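Local atomic coordinates of G protein alpha subunit (Entamoeba histolytica, PDB entry 4FID), a protein that probably relays signals across the membrane as the GDP- and GTP-binding, GTP-hydrolysing alpha subunit of a heterotrimeric G protein. Residues Thr20-Leu25 with Phe163-Val168. Sequence-based numbering, arbitrary orientation.
With GDP (guanosine-5'-diphosphate), chain C.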
ATOM      1  N   THR A  20       2.815   1.748   4.204  1.00 30.35           N
ATOM      2  CA  THR A  20       3.184   0.389   4.559  1.00 25.11           C
ATOM      3  C   THR A  20       4.680   0.142   4.356  1.00 31.18           C
ATOM      4  O   THR A  20       5.331  -0.542   5.141  1.00 28.77           O
ATOM      5  CB  THR A  20       2.437  -0.608   3.707  1.00 20.33           C
ATOM      6  OG1 THR A  20       1.022  -0.390   3.844  1.00 23.81           O
ATOM      7  CG2 THR A  20       2.820  -2.037   4.139  1.00 14.33           C
ATOM      8  N   ILE A  21       5.231   0.707   3.293  1.00 32.07           N
ATOM      9  CA  ILE A  21       6.663   0.613   3.099  1.00 36.89           C
ATOM     10  C   ILE A  21       7.422   1.243   4.283  1.00 37.17           C
ATOM     11  O   ILE A  21       8.413   0.696   4.748  1.00 40.32           O
ATOM     12  CB  ILE A  21       7.075   1.322   1.809  1.00 37.03           C
ATOM     13  CG1 ILE A  21       6.327   0.728   0.608  1.00 34.76           C
ATOM     14  CG2 ILE A  21       8.591   1.290   1.653  1.00 30.11           C
ATOM     15  CD1 ILE A  21       6.793  -0.641   0.225  1.00 36.97           C
ATOM     16  N   ALA A  22       6.957   2.400   4.750  1.00 31.06           N
ATOM     17  CA  ALA A  22       7.621   3.120   5.833  1.00 35.61           C
ATOM     18  C   ALA A  22       7.579   2.376   7.173  1.00 36.40           C
ATOM     19  O   ALA A  22       8.556   2.380   7.927  1.00 35.52           O
ATOM     20  CB  ALA A  22       7.030   4.513   5.978  1.00 37.09           C
ATOM     21  N   LYS A  23       6.448   1.757   7.482  1.00 37.64           N
ATOM     22  CA  LYS A  23       6.360   0.934   8.683  1.00 43.47           C
ATOM     23  C   LYS A  23       7.266  -0.291   8.550  1.00 39.80           C
ATOM     24  O   LYS A  23       7.898  -0.733   9.503  1.00 43.33           O
ATOM     25  CB  LYS A  23       4.918   0.493   8.935  1.00 45.18           C
ATOM     26  CG  LYS A  23       4.079   1.523   9.644  1.00 43.66           C
ATOM     27  CD  LYS A  23       2.621   1.150   9.595  1.00 44.60           C
ATOM     28  CE  LYS A  23       1.751   2.326  10.014  1.00 55.07           C
ATOM     29  NZ  LYS A  23       0.422   2.285   9.333  1.00 59.43           N
ATOM     30  N   GLN A  24       7.335  -0.818   7.344  1.00 32.70           N
ATOM     31  CA  GLN A  24       8.118  -2.005   7.083  1.00 38.64           C
ATOM     32  C   GLN A  24       9.604  -1.758   7.305  1.00 42.77           C
ATOM     33  O   GLN A  24      10.323  -2.642   7.767  1.00 47.81           O
ATOM     34  CB  GLN A  24       7.860  -2.491   5.655  1.00 37.39           C
ATOM     35  CG  GLN A  24       8.270  -3.911   5.416  1.00 40.43           C
ATOM     36  CD  GLN A  24       7.431  -4.906   6.186  1.00 40.45           C
ATOM     37  OE1 GLN A  24       6.393  -5.370   5.704  1.00 36.36           O
ATOM     38  NE2 GLN A  24       7.889  -5.262   7.386  1.00 43.20           N
ATOM     39  N   LEU A  25      10.065  -0.553   6.986  1.00 42.37           N
ATOM     40  CA  LEU A  25      11.481  -0.214   7.139  1.00 40.20           C
ATOM     41  C   LEU A  25      11.785   0.086   8.589  1.00 41.71           C
ATOM     42  O   LEU A  25      12.897  -0.175   9.056  1.00 42.76           O
ATOM     43  CB  LEU A  25      11.863   0.992   6.272  1.00 40.23           C
ATOM     44  CG  LEU A  25      11.813   0.781   4.755  1.00 37.32           C
ATOM     45  CD1 LEU A  25      11.936   2.104   4.019  1.00 36.66           C
ATOM     46  CD2 LEU A  25      12.898  -0.191   4.327  1.00 33.69           C
ATOM     47  N   PHE A 163      20.406   6.107   7.880  1.00 46.22           N
ATOM     48  CA  PHE A 163      19.400   6.626   6.964  1.00 46.74           C
ATOM     49  C   PHE A 163      18.348   7.483   7.671  1.00 45.60           C
ATOM     50  O   PHE A 163      18.024   7.268   8.836  1.00 48.60           O
ATOM     51  CB  PHE A 163      18.715   5.490   6.216  1.00 50.98           C
ATOM     52  CG  PHE A 163      19.517   4.947   5.084  1.00 52.84           C
ATOM     53  CD1 PHE A 163      19.155   5.209   3.780  1.00 53.27           C
ATOM     54  CD2 PHE A 163      20.647   4.178   5.322  1.00 55.32           C
ATOM     55  CE1 PHE A 163      19.906   4.701   2.725  1.00 53.39           C
ATOM     56  CE2 PHE A 163      21.399   3.671   4.273  1.00 53.51           C
ATOM     57  CZ  PHE A 163      21.029   3.930   2.978  1.00 48.61           C
ATOM     58  N   HIS A 164      17.825   8.468   6.953  1.00 40.09           N
ATOM     59  CA  HIS A 164      16.734   9.280   7.469  1.00 38.25           C
ATOM     60  C   HIS A 164      15.594   9.255   6.456  1.00 37.11           C
ATOM     61  O   HIS A 164      15.790   9.535   5.265  1.00 31.94           O
ATOM     62  CB  HIS A 164      17.197  10.702   7.759  1.00 35.12           C
ATOM     63  CG  HIS A 164      16.122  11.586   8.296  1.00 44.04           C
ATOM     64  ND1 HIS A 164      15.696  11.529   9.608  1.00 50.32           N
ATOM     65  CD2 HIS A 164      15.388  12.560   7.705  1.00 42.94           C
ATOM     66  CE1 HIS A 164      14.742  12.424   9.797  1.00 48.73           C
ATOM     67  NE2 HIS A 164      14.538  13.066   8.659  1.00 41.48           N
ATOM     68  N   LEU A 165      14.408   8.893   6.931  1.00 35.87           N
ATOM     69  CA  LEU A 165      13.287   8.619   6.050  1.00 38.26           C
ATOM     70  C   LEU A 165      12.261   9.724   6.256  1.00 41.63           C
ATOM     71  O   LEU A 165      11.854   9.983   7.393  1.00 42.10           O
ATOM     72  CB  LEU A 165      12.704   7.230   6.381  1.00 40.96           C
ATOM     73  CG  LEU A 165      11.699   6.499   5.468  1.00 42.23           C
ATOM     74  CD1 LEU A 165      10.338   7.146   5.520  1.00 40.19           C
ATOM     75  CD2 LEU A 165      12.173   6.435   4.026  1.00 45.04           C
ATOM     76  N   ILE A 166      11.873  10.397   5.168  1.00 39.23           N
ATOM     77  CA  ILE A 166      10.830  11.416   5.216  1.00 38.16           C
ATOM     78  C   ILE A 166       9.627  10.930   4.451  1.00 39.59           C
ATOM     79  O   ILE A 166       9.684  10.799   3.230  1.00 39.15           O
ATOM     80  CB  ILE A 166      11.288  12.729   4.576  1.00 41.07           C
ATOM     81  CG1 ILE A 166      12.581  13.219   5.247  1.00 36.02           C
ATOM     82  CG2 ILE A 166      10.128  13.793   4.612  1.00 17.12           C
ATOM     83  CD1 ILE A 166      13.309  14.280   4.470  1.00 33.04           C
ATOM     84  N   ASP A 167       8.539  10.650   5.168  1.00 40.51           N
ATOM     85  CA  ASP A 167       7.307  10.129   4.553  1.00 37.28           C
ATOM     86  C   ASP A 167       6.310  11.269   4.340  1.00 35.84           C
ATOM     87  O   ASP A 167       5.711  11.766   5.295  1.00 36.07           O
ATOM     88  CB  ASP A 167       6.715   9.021   5.432  1.00 33.69           C
ATOM     89  CG  ASP A 167       5.392   8.489   4.916  1.00 43.02           C
ATOM     90  OD1 ASP A 167       4.766   7.705   5.659  1.00 51.97           O
ATOM     91  OD2 ASP A 167       4.961   8.836   3.792  1.00 41.01           O
ATOM     92  N   VAL A 168       6.151  11.699   3.092  1.00 38.01           N
ATOM     93  CA  VAL A 168       5.285  12.837   2.794  1.00 42.95           C
ATOM     94  C   VAL A 168       3.879  12.386   2.415  1.00 46.68           C
ATOM     95  O   VAL A 168       3.692  11.760   1.387  1.00 46.61           O
ATOM     96  CB  VAL A 168       5.838  13.695   1.641  1.00 37.47           C
ATOM     97  CG1 VAL A 168       5.014  14.952   1.503  1.00 36.59           C
ATOM     98  CG2 VAL A 168       7.300  14.043   1.864  1.00 29.33           C
TER
HETATM   99  PB  GDP C 401      -0.626   5.548   1.936  1.00 69.21           P
HETATM  100  O1B GDP C 401      -0.670   5.958   3.387  1.00 71.41           O
HETATM  101  O2B GDP C 401      -1.596   6.401   1.152  1.00 70.95           O
HETATM  102  O3B GDP C 401       0.780   5.783   1.443  1.00 69.23           O
HETATM  103  O3A GDP C 401      -1.035   3.987   1.719  1.00 69.85           O
HETATM  104  PA  GDP C 401      -1.114   2.876   2.907  1.00 98.76           P
HETATM  105  O1A GDP C 401       0.264   2.406   3.324  1.00 84.66           O
HETATM  106  O2A GDP C 401      -1.878   3.402   4.109  1.00103.93           O
HETATM  107  O5' GDP C 401      -1.963   1.666   2.244  1.00 81.22           O
HETATM  108  C5' GDP C 401      -3.180   1.224   2.853  1.00 81.05           C
HETATM  109  C4' GDP C 401      -3.431  -0.278   2.657  1.00 79.49           C
HETATM  110  O4' GDP C 401      -2.697  -0.821   1.550  1.00 74.85           O
HETATM  111  C3' GDP C 401      -3.064  -1.103   3.891  1.00 74.05           C
HETATM  112  O3' GDP C 401      -4.210  -1.867   4.321  1.00 69.13           O
HETATM  113  C2' GDP C 401      -1.922  -2.002   3.438  1.00 66.45           C
HETATM  114  O2' GDP C 401      -1.949  -3.273   4.112  1.00 55.38           O
HETATM  115  C1' GDP C 401      -2.146  -2.089   1.925  1.00 67.15           C
HETATM  116  N9  GDP C 401      -0.904  -2.416   1.164  1.00 59.96           N
HETATM  117  C8  GDP C 401       0.179  -1.635   0.955  1.00 48.31           C
HETATM  118  N7  GDP C 401       1.115  -2.281   0.206  1.00 41.40           N
HETATM  119  C5  GDP C 401       0.630  -3.503  -0.082  1.00 49.83           C
HETATM  120  C6  GDP C 401       1.090  -4.705  -0.826  1.00 54.30           C
HETATM  121  O6  GDP C 401       2.198  -4.728  -1.392  1.00 52.59           O
HETATM  122  N1  GDP C 401       0.289  -5.774  -0.872  1.00 61.17           N
HETATM  123  C2  GDP C 401      -0.923  -5.784  -0.282  1.00 63.65           C
HETATM  124  N2  GDP C 401      -1.684  -6.897  -0.385  1.00 66.45           N
HETATM  125  N3  GDP C 401      -1.416  -4.727   0.414  1.00 60.44           N
HETATM  126  C4  GDP C 401      -0.699  -3.583   0.546  1.00 58.43           C
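Leu-165 lowers its two methyls from strand 163-167 onto helix 20-25, one for each of two residues a helical turn apart. CD1 meets CB of Ala-22 at 4.3 Å, and CD2 meets CD1 of Leu-25 at the same separation; with CG anti to the backbone N (chi1 -167°), the isobutyl fork reaches both. Leu-25 comes from the helix with one branch of its own fork, so this half of the contact is methyl against methyl. The CB of Ala-22 points toward the strand and touches two side chains of one face: besides Leu-165 CD1, it meets OD1 of Asp-167, 3.9 Å away, a carboxylate oxygen against a methyl in van der Waals contact only, with no hydrogen bond between the segments. The CA atoms of Ala-22 and Asp-167 are the nearest pair, at 7.1 Å; the axes of the two segments approach to 9.9 Å and run nearly antiparallel, at 156°. This is the Ras-like, P-loop GTPase core: the helix that follows the P-loop lies against the sheet, where strand 162-167 is the parallel neighbour of strand 6-12 and ends at the nucleotide site. Asp-167 turns its other oxygen, OD2, to a salt bridge with Lys-18, a GDP-binding residue; Asp-167 itself belongs to the predicted GTP site. At the start of the segment, Thr-20 grips one alpha-phosphate oxygen of GDP twice: OG1 donates to O1A over 2.9 Å, and backbone N makes a weak, bent bond to the same atom at 2.8 Å. Having OG1 beside the backbone N (chi1 -57°) lets hydroxyl and amide converge on that oxygen. Phe-319 of helix 312-332 packs on Leu-25, and on the strand Leu-165 touches Val-8 of the neighbouring strand 6-12.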